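Local structure of diacylglycerol O-acyltransferase (Marinobacter hydrocarbonoclasticus, 6CHJ) at residues Gln42-Asp45 / Gln46-Lys50; Met145-Ala148 / Thr149-Leu152; Val203-Glu206 / Leu207-Thr210; Asn350-Ala353 / Leu354-Pro358; Gln436-Leu439 / Asp440-Glu443. The protein probably transfers the acyl group of an acyl-CoA to a diacylglycerol to make triacylglycerol, and belongs to the wax ester synthase/diacylglycerol acyltransferase family. All coordinates share one frame; numbering follows the deposited sequence.

Interaction 1 (Gln42-Asp45 / Gln46-Lys50); sequences QLAD and QLRQK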
loop_
_atom_site.group_PDB
_atom_site.type_symbol
_atom_site.label_atom_id
_atom_site.label_comp_id
_atom_site.label_asym_id
_atom_site.label_seq_id
_atom_site.Cartn_x
_atom_site.Cartn_y
_atom_site.Cartn_z
ATOM N N GLN B 42 17.089 -2.065 -18.616
ATOM C CA GLN B 42 17.240 -3.287 -19.411
ATOM C C GLN B 42 16.768 -4.512 -18.637
ATOM O O GLN B 42 16.107 -5.395 -19.197
ATOM C CB GLN B 42 18.702 -3.483 -19.832
ATOM C CG GLN B 42 19.318 -2.332 -20.595
ATOM C CD GLN B 42 20.198 -2.757 -21.761
ATOM O OE1 GLN B 42 21.335 -3.218 -21.578
ATOM N NE2 GLN B 42 19.679 -2.584 -22.973
ATOM N N LEU B 43 17.130 -4.595 -17.347
ATOM C CA LEU B 43 16.766 -5.762 -16.544
ATOM C C LEU B 43 15.255 -5.861 -16.366
ATOM O O LEU B 43 14.666 -6.951 -16.474
ATOM C CB LEU B 43 17.461 -5.705 -15.181
ATOM C CG LEU B 43 17.033 -6.785 -14.178
ATOM C CD1 LEU B 43 17.107 -8.163 -14.810
ATOM C CD2 LEU B 43 17.877 -6.726 -12.886
ATOM N N ALA B 44 14.611 -4.731 -16.050
ATOM C CA ALA B 44 13.169 -4.762 -15.847
ATOM C C ALA B 44 12.478 -5.303 -17.083
ATOM O O ALA B 44 11.542 -6.103 -16.981
ATOM C CB ALA B 44 12.654 -3.367 -15.496
ATOM N N ASP B 45 12.987 -4.940 -18.266
ATOM C CA ASP B 45 12.333 -5.334 -19.510
ATOM C C ASP B 45 12.294 -6.850 -19.674
ATOM O O ASP B 45 11.267 -7.405 -20.077
ATOM C CB ASP B 45 13.031 -4.661 -20.686
ATOM C CG ASP B 45 12.577 -3.229 -20.870
ATOM O OD1 ASP B 45 11.353 -2.995 -20.714
ATOM O OD2 ASP B 45 13.436 -2.343 -21.137
ATOM N N GLN B 46 13.384 -7.548 -19.345
ATOM C CA GLN B 46 13.367 -8.994 -19.539
ATOM C C GLN B 46 12.718 -9.733 -18.382
ATOM O O GLN B 46 12.259 -10.863 -18.570
ATOM C CB GLN B 46 14.785 -9.537 -19.796
ATOM C CG GLN B 46 14.780 -10.886 -20.583
ATOM C CD GLN B 46 14.517 -10.734 -22.104
ATOM O OE1 GLN B 46 13.591 -10.025 -22.530
ATOM N NE2 GLN B 46 15.314 -11.432 -22.916
ATOM N N LEU B 47 12.646 -9.126 -17.194
ATOM C CA LEU B 47 11.904 -9.768 -16.116
ATOM C C LEU B 47 10.412 -9.745 -16.411
ATOM O O LEU B 47 9.699 -10.712 -16.109
ATOM C CB LEU B 47 12.216 -9.095 -14.772
ATOM C CG LEU B 47 13.539 -9.528 -14.105
ATOM C CD1 LEU B 47 13.985 -8.557 -13.001
ATOM C CD2 LEU B 47 13.473 -10.958 -13.598
ATOM N N ARG B 48 9.926 -8.654 -17.023
ATOM C CA ARG B 48 8.520 -8.583 -17.421
ATOM C C ARG B 48 8.168 -9.711 -18.375
ATOM O O ARG B 48 7.056 -10.248 -18.334
ATOM C CB ARG B 48 8.225 -7.241 -18.076
ATOM C CG ARG B 48 8.225 -6.082 -17.122
ATOM C CD ARG B 48 7.526 -4.914 -17.768
ATOM N NE ARG B 48 8.259 -3.662 -17.617
ATOM C CZ ARG B 48 8.059 -2.816 -16.612
ATOM N NH1 ARG B 48 7.162 -3.115 -15.677
ATOM N NH2 ARG B 48 8.751 -1.682 -16.545
ATOM N N GLN B 49 9.113 -10.084 -19.238
ATOM C CA GLN B 49 8.900 -11.190 -20.164
ATOM C C GLN B 49 8.671 -12.493 -19.415
ATOM O O GLN B 49 7.700 -13.211 -19.680
ATOM C CB GLN B 49 10.098 -11.314 -21.109
ATOM C CG GLN B 49 10.089 -10.296 -22.217
ATOM C CD GLN B 49 8.722 -10.206 -22.837
ATOM O OE1 GLN B 49 8.008 -9.213 -22.669
ATOM N NE2 GLN B 49 8.327 -11.265 -23.539
ATOM N N LYS B 50 9.552 -12.804 -18.463
ATOM C CA LYS B 50 9.505 -14.067 -17.739
ATOM C C LYS B 50 8.151 -14.269 -17.065
ATOM O O LYS B 50 7.895 -13.726 -15.984
ATOM C CB LYS B 50 10.643 -14.116 -16.727
ATOM C CG LYS B 50 11.980 -13.717 -17.338
ATOM C CD LYS B 50 13.114 -14.607 -16.849
ATOM C CE LYS B 50 12.826 -16.074 -17.164
ATOM N NZ LYS B 50 13.907 -17.002 -16.706
#
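Leu43 and Leu47 form an i/i+4 leucine pair on the inward face of the amphipathic helix 39-49, their side chains crossing at a slant. CD1 of Leu43 lies 3.6 Å from CD1 of Leu47, and this methyl of Leu47 also sits against CG of Leu43. The two branches start differently: Leu43 carries CG anti to its backbone N (chi1 173°), whereas Leu47 holds CG beside its own N (chi1 -80°) and leans back over the preceding turn, Leu47 CG 3.7 Å from Leu43 O. Trp390 packs against both leucines, and Leu119 and Phe84 receive the small Ala44, so the helix lies against strands 82-86 and 115-121 of a six-stranded mixed sheet and also meets Trp390 of strand 389-390. An alanine in place of Leu47 would probably leave Leu43 without its partner methyl and open a gap beside Trp390. Around the flank the character turns polar, as suits the solvent side. Asp45 OD1 lies near the plane of the Arg48 guanidinium, at its edge, but 4.4 Å from Arg48 NE, beyond a salt bridge; that arginine instead pairs through NH1 with Glu79. Its aliphatic stem rests on the turn before, CG being 3.3 Å from Ala44 O. The same carbonyl oxygen accepts Arg48 N at 3.0 Å, with an N-H...O angle of 161°.

Interaction 2 (Met145-Ala148 / Thr149-Leu152); sequences MRMA and TRML
Thr149 turns both branches of its side chain back onto the preceding turn. Its hydroxyl occupies the crowded position between backbone N and carbonyl carbon (chi1 61°), from which OG1 donates to Arg146 O at 2.6 Å, approaching well to the side of the carbonyl and somewhat tilted from its plane. The methyl goes to the next carbonyl back: CG2 is 3.2 Å from Met145 O. Arg146 O is gripped a second time by Arg150 N, also at 2.6 Å, in a nearly straight bond of 173°. A valine in place of Thr149 would probably deprive Arg146 O of its side-chain donor, although the bond from Arg150 N could remain. These residues belong to or follow helix 141-150, which sets out from the glycine ending the HHxxxDG motif, the active-site signature of this acyltransferase family. The small side chain of Ala148 probably helps the backbone come near the strands; its carbonyl O accepts a bond from Gln27 NE2 and touches Leu152 CD1 at 3.5 Å. Met147 sends its long, flexible side chain to Phe57, Val139 and Ile164, while its carbonyl O takes Met151 N at 2.8 Å. CB of Met151 lies against the same oxygen, and farther along Trp390 receives both Met151 and Leu152. The chain closes its turn through Leu152 N, which donates to Thr149 O at 2.7 Å.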
loop_
_atom_site.group_PDB
_atom_site.type_symbol
_atom_site.label_atom_id
_atom_site.label_comp_id
_atom_site.label_asym_id
_atom_site.label_seq_id
_atom_site.Cartn_x
_atom_site.Cartn_y
_atom_site.Cartn_z
ATOM N N MET B 145 13.490 -16.045 3.134
ATOM C CA MET B 145 14.859 -15.573 2.977
ATOM C C MET B 145 15.834 -16.697 2.651
ATOM O O MET B 145 17.034 -16.434 2.521
ATOM C CB MET B 145 15.311 -14.790 4.220
ATOM C CG MET B 145 14.647 -13.388 4.318
ATOM S SD MET B 145 15.741 -11.946 4.568
ATOM C CE MET B 145 16.459 -11.603 2.949
ATOM N N ARG B 146 15.352 -17.931 2.494
ATOM C CA ARG B 146 16.145 -18.978 1.863
ATOM C C ARG B 146 15.912 -19.035 0.357
ATOM O O ARG B 146 16.867 -19.205 -0.410
ATOM C CB ARG B 146 15.839 -20.331 2.511
ATOM C CG ARG B 146 16.293 -20.402 3.978
ATOM C CD ARG B 146 16.745 -21.800 4.395
ATOM N NE ARG B 146 16.696 -22.012 5.845
ATOM C CZ ARG B 146 17.435 -21.368 6.756
ATOM N NH1 ARG B 146 18.330 -20.449 6.401
ATOM N NH2 ARG B 146 17.289 -21.663 8.043
ATOM N N MET B 147 14.656 -18.877 -0.076
ATOM C CA MET B 147 14.351 -18.743 -1.498
ATOM C C MET B 147 15.092 -17.573 -2.125
ATOM O O MET B 147 15.562 -17.668 -3.266
ATOM C CB MET B 147 12.854 -18.556 -1.692
ATOM C CG MET B 147 12.030 -19.751 -1.329
ATOM S SD MET B 147 10.412 -19.523 -2.028
ATOM C CE MET B 147 9.345 -20.000 -0.693
ATOM N N ALA B 148 15.176 -16.446 -1.417
ATOM C CA ALA B 148 15.886 -15.297 -1.966
ATOM C C ALA B 148 17.382 -15.565 -2.094
ATOM O O ALA B 148 18.053 -14.947 -2.932
ATOM C CB ALA B 148 15.632 -14.058 -1.114
ATOM N N THR B 149 17.923 -16.474 -1.280
ATOM C CA THR B 149 19.319 -16.871 -1.422
ATOM C C THR B 149 19.466 -17.985 -2.458
ATOM O O THR B 149 20.309 -17.891 -3.359
ATOM C CB THR B 149 19.902 -17.305 -0.066
ATOM O OG1 THR B 149 19.175 -18.431 0.440
ATOM C CG2 THR B 149 19.825 -16.164 0.950
ATOM N N ARG B 150 18.634 -19.030 -2.348
ATOM C CA ARG B 150 18.606 -20.096 -3.348
ATOM C C ARG B 150 18.450 -19.549 -4.766
ATOM O O ARG B 150 18.962 -20.142 -5.724
ATOM C CB ARG B 150 17.471 -21.073 -3.020
ATOM C CG ARG B 150 17.471 -22.346 -3.852
ATOM C CD ARG B 150 16.660 -23.459 -3.188
ATOM N NE ARG B 150 15.233 -23.149 -3.134
ATOM C CZ ARG B 150 14.365 -23.448 -4.099
ATOM N NH1 ARG B 150 14.782 -24.070 -5.198
ATOM N NH2 ARG B 150 13.082 -23.124 -3.966
ATOM N N MET B 151 17.757 -18.415 -4.915
ATOM C CA MET B 151 17.630 -17.728 -6.197
ATOM C C MET B 151 18.971 -17.286 -6.772
ATOM O O MET B 151 19.029 -16.927 -7.954
ATOM C CB MET B 151 16.714 -16.504 -6.036
ATOM C CG MET B 151 16.093 -16.012 -7.336
ATOM S SD MET B 151 15.861 -14.219 -7.452
ATOM C CE MET B 151 17.452 -13.580 -6.927
ATOM N N LEU B 152 20.039 -17.295 -5.980
ATOM C CA LEU B 152 21.333 -16.800 -6.421
ATOM C C LEU B 152 22.293 -17.965 -6.643
ATOM O O LEU B 152 21.988 -19.125 -6.352
ATOM C CB LEU B 152 21.904 -15.810 -5.403
ATOM C CG LEU B 152 21.097 -14.562 -5.040
ATOM C CD1 LEU B 152 21.418 -14.142 -3.607
ATOM C CD2 LEU B 152 21.369 -13.423 -5.996
#

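Interaction 3 (Val203-Glu206 / Leu207-Thr210); sequences VAKE and LLKT
Val203 meets Leu207 one turn on, within the helix 200-212, an amphipathic helix that packs by one face on helix 345-365. The carbonyl O of Val203 takes a weak bond from Leu207 N at 3.1 Å, and Ala204 O takes a second weak one from the same N-H, which is thus shared between two acceptors. Ala204 O also receives Leu208 N, at 3.1 Å, and lies 3.2 Å from CB of Leu207. The small side chain of Ala204 allows close approach to Phe361 and Thr365 of the neighbouring helix, while Leu207 and Leu208 supply the bulk, reaching Leu364 and Phe361 respectively. Lys205 lies on the exposed side, where a long charged chain can stay hydrated; its carbonyl O accepts Lys209 N almost straight, at 173°. Glu206 does most of the side-chain work. Its chain bends at chi2 (45°) and runs alongside the extended Lys209, both pointing the same way, so that the carboxylate meets methylenes before it meets the ammonium: OE2 is 3.2 Å from Lys209 CD but 4.3 Å from Lys209 NZ. Opposite charges are therefore near without closing a salt bridge, and their attraction is probably softened by solvent. The backbone of Glu206 is held more definitely. Its carbonyl O accepts two bonds from Thr210, the N-H coming from above the carbonyl plane at 3.1 Å and the hydroxyl OG1, placed beside its own N by chi1 -60°, at 2.8 Å.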
loop_
_atom_site.group_PDB
_atom_site.type_symbol
_atom_site.label_atom_id
_atom_site.label_comp_id
_atom_site.label_asym_id
_atom_site.label_seq_id
_atom_site.Cartn_x
_atom_site.Cartn_y
_atom_site.Cartn_z
ATOM N N VAL B 203 -11.648 -16.734 21.172
ATOM C CA VAL B 203 -10.344 -17.379 21.265
ATOM C C VAL B 203 -9.545 -16.823 22.444
ATOM O O VAL B 203 -8.706 -17.529 23.017
ATOM C CB VAL B 203 -9.606 -17.240 19.922
ATOM C CG1 VAL B 203 -9.714 -15.829 19.475
ATOM C CG2 VAL B 203 -8.142 -17.673 20.036
ATOM N N ALA B 204 -9.804 -15.576 22.856
ATOM C CA ALA B 204 -9.147 -15.091 24.067
ATOM C C ALA B 204 -9.645 -15.840 25.293
ATOM O O ALA B 204 -8.882 -16.074 26.236
ATOM C CB ALA B 204 -9.357 -13.586 24.247
ATOM N N LYS B 205 -10.912 -16.244 25.290
ATOM C CA LYS B 205 -11.418 -16.970 26.442
ATOM C C LYS B 205 -10.874 -18.396 26.476
ATOM O O LYS B 205 -10.504 -18.891 27.548
ATOM C CB LYS B 205 -12.942 -16.910 26.454
ATOM C CG LYS B 205 -13.418 -15.742 27.295
ATOM C CD LYS B 205 -14.722 -15.166 26.844
ATOM C CE LYS B 205 -15.080 -13.948 27.688
ATOM N NZ LYS B 205 -16.413 -13.404 27.295
ATOM N N GLU B 206 -10.740 -19.045 25.315
ATOM C CA GLU B 206 -10.013 -20.313 25.277
ATOM C C GLU B 206 -8.578 -20.167 25.780
ATOM O O GLU B 206 -7.987 -21.147 26.258
ATOM C CB GLU B 206 -10.014 -20.884 23.860
ATOM C CG GLU B 206 -9.775 -22.387 23.813
ATOM C CD GLU B 206 -10.602 -23.136 24.846
ATOM O OE1 GLU B 206 -11.828 -23.304 24.644
ATOM O OE2 GLU B 206 -10.019 -23.543 25.876
ATOM N N LEU B 207 -8.004 -18.965 25.694
ATOM C CA LEU B 207 -6.671 -18.764 26.241
ATOM C C LEU B 207 -6.708 -18.685 27.765
ATOM O O LEU B 207 -5.850 -19.270 28.435
ATOM C CB LEU B 207 -6.034 -17.509 25.632
ATOM C CG LEU B 207 -5.204 -17.741 24.363
ATOM C CD1 LEU B 207 -4.913 -16.416 23.637
ATOM C CD2 LEU B 207 -3.912 -18.506 24.679
ATOM N N LEU B 208 -7.700 -17.988 28.335
ATOM C CA LEU B 208 -7.853 -17.984 29.791
ATOM C C LEU B 208 -8.045 -19.401 30.326
ATOM O O LEU B 208 -7.368 -19.810 31.277
ATOM C CB LEU B 208 -9.021 -17.084 30.209
ATOM C CG LEU B 208 -8.825 -15.570 30.043
ATOM C CD1 LEU B 208 -10.158 -14.835 30.135
ATOM C CD2 LEU B 208 -7.811 -14.985 31.037
ATOM N N LYS B 209 -8.949 -20.174 29.711
ATOM C CA LYS B 209 -9.175 -21.550 30.155
ATOM C C LYS B 209 -7.885 -22.359 30.099
ATOM O O LYS B 209 -7.529 -23.054 31.059
ATOM C CB LYS B 209 -10.265 -22.216 29.308
ATOM C CG LYS B 209 -10.450 -23.708 29.624
ATOM C CD LYS B 209 -11.369 -24.434 28.637
ATOM C CE LYS B 209 -11.230 -25.953 28.772
ATOM N NZ LYS B 209 -12.137 -26.706 27.859
ATOM N N THR B 210 -7.166 -22.276 28.980
ATOM C CA THR B 210 -5.877 -22.951 28.887
ATOM C C THR B 210 -4.936 -22.465 29.978
ATOM O O THR B 210 -4.233 -23.267 30.603
ATOM C CB THR B 210 -5.256 -22.725 27.503
ATOM O OG1 THR B 210 -6.120 -23.255 26.484
ATOM C CG2 THR B 210 -3.877 -23.379 27.412
#

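Interaction 4 (Asn350-Ala353 / Leu354-Pro358); sequences NYTA and LTLAP
Thr355 sets its hydroxyl over one face of the Tyr351 ring, OG1 standing 3.4 Å above the plane and displaced toward the rim, nearest CE1. The hydroxyl hydrogen goes to Tyr351 O at 2.9 Å, where Thr355 N also donates; the two donors reach that oxygen from opposite faces of the carbonyl plane. Threonine suits the site because one residue supplies both grips, and the ring comes over it because Tyr351 carries CG anti to its backbone N (chi1 176°). On the next flank Asn350 and Leu354 meet at an angle, Asn350 OD1 lying 3.2 Å from Leu354 CD1, a polar atom against a methyl. Thr352 and Leu356 run side by side instead, CG2 to CD1 at 3.9 Å, while Thr352 OG1 is tied back to Ile348 O. The helix to which they belong, 345-365, has a proline kink: Pro358 has no N-H to give to the turn before, and the last backbone bond ahead of it, Ala357 N to Ala353 O, is already weak at 3.3 Å and 126°. Farther out, Tyr340 and Met343 pack on the Tyr351 side chain, and Trp371 touches Pro358. Ala357, small enough for close helix-helix contact, meets Leu207 and Ile211 of helix 200-212.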
loop_
_atom_site.group_PDB
_atom_site.type_symbol
_atom_site.label_atom_id
_atom_site.label_comp_id
_atom_site.label_asym_id
_atom_site.label_seq_id
_atom_site.Cartn_x
_atom_site.Cartn_y
_atom_site.Cartn_z
ATOM N N ASN B 350 5.767 -28.139 24.360
ATOM C CA ASN B 350 4.732 -27.906 25.360
ATOM C C ASN B 350 5.146 -26.841 26.370
ATOM O O ASN B 350 4.326 -26.002 26.760
ATOM C CB ASN B 350 4.376 -29.200 26.086
ATOM C CG ASN B 350 3.014 -29.122 26.737
ATOM O OD1 ASN B 350 2.894 -29.087 27.967
ATOM N ND2 ASN B 350 1.973 -29.047 25.908
ATOM N N TYR B 351 6.398 -26.867 26.824
ATOM C CA TYR B 351 6.887 -25.789 27.675
ATOM C C TYR B 351 6.802 -24.446 26.951
ATOM O O TYR B 351 6.330 -23.451 27.516
ATOM C CB TYR B 351 8.316 -26.096 28.113
ATOM C CG TYR B 351 8.984 -25.009 28.924
ATOM C CD1 TYR B 351 8.521 -24.670 30.190
ATOM C CD2 TYR B 351 10.092 -24.330 28.426
ATOM C CE1 TYR B 351 9.139 -23.679 30.936
ATOM C CE2 TYR B 351 10.716 -23.339 29.165
ATOM C CZ TYR B 351 10.236 -23.019 30.420
ATOM O OH TYR B 351 10.858 -22.036 31.155
ATOM N N THR B 352 7.234 -24.408 25.686
ATOM C CA THR B 352 7.140 -23.177 24.909
ATOM C C THR B 352 5.699 -22.686 24.825
ATOM O O THR B 352 5.418 -21.507 25.067
ATOM C CB THR B 352 7.708 -23.390 23.506
ATOM O OG1 THR B 352 9.115 -23.636 23.589
ATOM C CG2 THR B 352 7.453 -22.167 22.637
ATOM N N ALA B 353 4.767 -23.585 24.492
ATOM C CA ALA B 353 3.379 -23.179 24.283
ATOM C C ALA B 353 2.725 -22.721 25.581
ATOM O O ALA B 353 1.905 -21.792 25.570
ATOM C CB ALA B 353 2.584 -24.329 23.666
ATOM N N LEU B 354 3.058 -23.363 26.704
ATOM C CA LEU B 354 2.448 -22.988 27.980
ATOM C C LEU B 354 3.031 -21.686 28.526
ATOM O O LEU B 354 2.298 -20.864 29.088
ATOM C CB LEU B 354 2.612 -24.116 29.010
ATOM C CG LEU B 354 1.966 -25.490 28.760
ATOM C CD1 LEU B 354 2.386 -26.491 29.837
ATOM C CD2 LEU B 354 0.450 -25.398 28.675
ATOM N N THR B 355 4.342 -21.489 28.378
ATOM C CA THR B 355 4.982 -20.276 28.879
ATOM C C THR B 355 4.416 -19.027 28.205
ATOM O O THR B 355 4.224 -17.995 28.858
ATOM C CB THR B 355 6.500 -20.367 28.665
ATOM O OG1 THR B 355 7.031 -21.450 29.434
ATOM C CG2 THR B 355 7.205 -19.090 29.090
ATOM N N LEU B 356 4.117 -19.108 26.903
ATOM C CA LEU B 356 3.775 -17.934 26.103
ATOM C C LEU B 356 2.278 -17.667 26.006
ATOM O O LEU B 356 1.895 -16.601 25.507
ATOM C CB LEU B 356 4.342 -18.078 24.693
ATOM C CG LEU B 356 5.863 -18.219 24.653
ATOM C CD1 LEU B 356 6.355 -18.446 23.241
ATOM C CD2 LEU B 356 6.508 -16.995 25.252
ATOM N N ALA B 357 1.431 -18.597 26.454
ATOM C CA ALA B 357 -0.013 -18.378 26.407
ATOM C C ALA B 357 -0.460 -17.088 27.081
ATOM O O ALA B 357 -1.363 -16.430 26.540
ATOM C CB ALA B 357 -0.756 -19.575 27.028
ATOM N N PRO B 358 0.067 -16.688 28.244
ATOM C CA PRO B 358 -0.316 -15.367 28.776
ATOM C C PRO B 358 0.128 -14.224 27.883
ATOM O O PRO B 358 -0.609 -13.243 27.738
ATOM C CB PRO B 358 0.378 -15.317 30.145
ATOM C CG PRO B 358 0.679 -16.747 30.478
ATOM C CD PRO B 358 0.944 -17.418 29.186
#

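Interaction 5 (Gln436-Leu439 / Asp440-Glu443); sequences QRML and DYLE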
loop_
_atom_site.group_PDB
_atom_site.type_symbol
_atom_site.label_atom_id
_atom_site.label_comp_id
_atom_site.label_asym_id
_atom_site.label_seq_id
_atom_site.Cartn_x
_atom_site.Cartn_y
_atom_site.Cartn_z
ATOM N N GLN B 436 15.595 5.279 12.663
ATOM C CA GLN B 436 16.849 5.086 11.938
ATOM C C GLN B 436 18.052 5.375 12.833
ATOM O O GLN B 436 19.146 4.849 12.598
ATOM C CB GLN B 436 16.888 5.967 10.675
ATOM C CG GLN B 436 16.875 5.158 9.348
ATOM C CD GLN B 436 17.035 6.019 8.058
ATOM O OE1 GLN B 436 16.076 6.651 7.593
ATOM N NE2 GLN B 436 18.245 6.018 7.474
ATOM N N ARG B 437 17.870 6.191 13.869
ATOM C CA ARG B 437 18.997 6.507 14.732
ATOM C C ARG B 437 19.504 5.279 15.471
ATOM O O ARG B 437 20.656 5.272 15.925
ATOM C CB ARG B 437 18.605 7.606 15.712
ATOM C CG ARG B 437 19.224 8.931 15.379
ATOM C CD ARG B 437 18.628 10.029 16.207
ATOM N NE ARG B 437 17.851 10.931 15.367
ATOM C CZ ARG B 437 17.007 11.850 15.826
ATOM N NH1 ARG B 437 16.823 11.997 17.137
ATOM N NH2 ARG B 437 16.347 12.624 14.964
ATOM N N MET B 438 18.686 4.224 15.570
ATOM C CA MET B 438 19.138 2.997 16.216
ATOM C C MET B 438 20.287 2.329 15.472
ATOM O O MET B 438 20.996 1.513 16.074
ATOM C CB MET B 438 17.973 2.017 16.372
ATOM C CG MET B 438 17.160 2.292 17.621
ATOM S SD MET B 438 16.176 0.879 18.086
ATOM C CE MET B 438 17.466 -0.184 18.688
ATOM N N LEU B 439 20.474 2.636 14.187
ATOM C CA LEU B 439 21.659 2.171 13.465
ATOM C C LEU B 439 22.934 2.757 14.065
ATOM O O LEU B 439 23.929 2.050 14.250
ATOM C CB LEU B 439 21.553 2.543 11.985
ATOM C CG LEU B 439 20.402 1.911 11.212
ATOM C CD1 LEU B 439 20.516 2.223 9.715
ATOM C CD2 LEU B 439 20.384 0.406 11.482
ATOM N N ASP B 440 22.928 4.057 14.356
ATOM C CA ASP B 440 24.078 4.654 15.020
ATOM C C ASP B 440 24.206 4.139 16.442
ATOM O O ASP B 440 25.325 3.974 16.935
ATOM C CB ASP B 440 23.962 6.176 15.029
ATOM C CG ASP B 440 23.649 6.744 13.667
ATOM O OD1 ASP B 440 24.439 6.512 12.724
ATOM O OD2 ASP B 440 22.601 7.414 13.541
ATOM N N TYR B 441 23.079 3.837 17.095
ATOM C CA TYR B 441 23.130 3.339 18.465
ATOM C C TYR B 441 23.664 1.913 18.513
ATOM O O TYR B 441 24.380 1.548 19.456
ATOM C CB TYR B 441 21.750 3.427 19.117
ATOM C CG TYR B 441 21.161 4.828 19.163
ATOM C CD1 TYR B 441 21.964 5.953 18.980
ATOM C CD2 TYR B 441 19.796 5.022 19.403
ATOM C CE1 TYR B 441 21.433 7.231 19.029
ATOM C CE2 TYR B 441 19.255 6.302 19.452
ATOM C CZ TYR B 441 20.086 7.403 19.257
ATOM O OH TYR B 441 19.563 8.675 19.293
ATOM N N LEU B 442 23.336 1.090 17.513
ATOM C CA LEU B 442 23.971 -0.223 17.432
ATOM C C LEU B 442 25.470 -0.073 17.227
ATOM O O LEU B 442 26.269 -0.778 17.859
ATOM C CB LEU B 442 23.381 -1.059 16.297
ATOM C CG LEU B 442 21.940 -1.563 16.349
ATOM C CD1 LEU B 442 21.404 -1.816 14.915
ATOM C CD2 LEU B 442 21.807 -2.804 17.217
ATOM N N GLU B 443 25.865 0.846 16.344
ATOM C CA GLU B 443 27.272 0.989 16.007
ATOM C C GLU B 443 28.043 1.536 17.201
ATOM O O GLU B 443 29.155 1.087 17.493
ATOM C CB GLU B 443 27.412 1.875 14.754
ATOM C CG GLU B 443 28.808 2.453 14.491
ATOM C CD GLU B 443 29.880 1.381 14.253
ATOM O OE1 GLU B 443 29.546 0.285 13.749
ATOM O OE2 GLU B 443 31.064 1.640 14.572
#
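Tyr441 lies back over the turn that precedes it, with the carbonyl O of Arg437 beneath one ring face, 3.3 Å from the plane and offset toward the rim. Two torsions place it there: chi1 of -59° sets CG beside the backbone N, and chi2 of -17° turns the ring broadside to that oxygen. Arg437 O is also the acceptor of Tyr441 N, which approaches in the carbonyl plane at 3.0 Å. The arginine side chain runs alongside the tyrosine in the same direction, so its methylenes do the touching: CB is 3.8 Å from Tyr441 CZ and CD 3.5 Å from Tyr441 OH. The guanidinium stands steeply to the ring, its plane 79° away, and this is not a cation-pi stack. Helix 437-453, to which these residues belong or lead, is amphipathic and covers a six-stranded mixed sheet next to helix 262-280, in the part of the chain assigned to the C-terminal WS/DGAT domain. Met438 is buried in that interface, its flexible thioether bent at chi3 among Leu410, Met412, Leu425 and Tyr277; its CG meets Tyr441 CD2 at 4.2 Å, the two side chains crossing at about a right angle. Leu442 lies on the turn before, its CG 3.2 Å from Met438 O, and its CD1 reaches Leu439 CD2 at 4.2 Å. Glu443, its chain bent at chi2, carries its carboxylate to a salt bridge with Arg250.

All five contacts are single turns of helices, differing in what the helix rests on. Interactions 1, 2 and 5 lie against sheets and are partly buried: 1 and 2 pack on strands of the same six-stranded sheet, share Trp390 as a neighbour and have centres about 19 Å apart, while 5 covers the other large sheet. Interactions 3 and 4 are surface contacts on two helices that pack on each other, joined where Leu207 CD2 comes 3.8 Å from Ala357 O. Threonine hydroxyls double the grip on a carbonyl in 2, 3 and 4; leucine pairing marks 1 and 5, and 5 alone sets an aromatic face on a carbonyl.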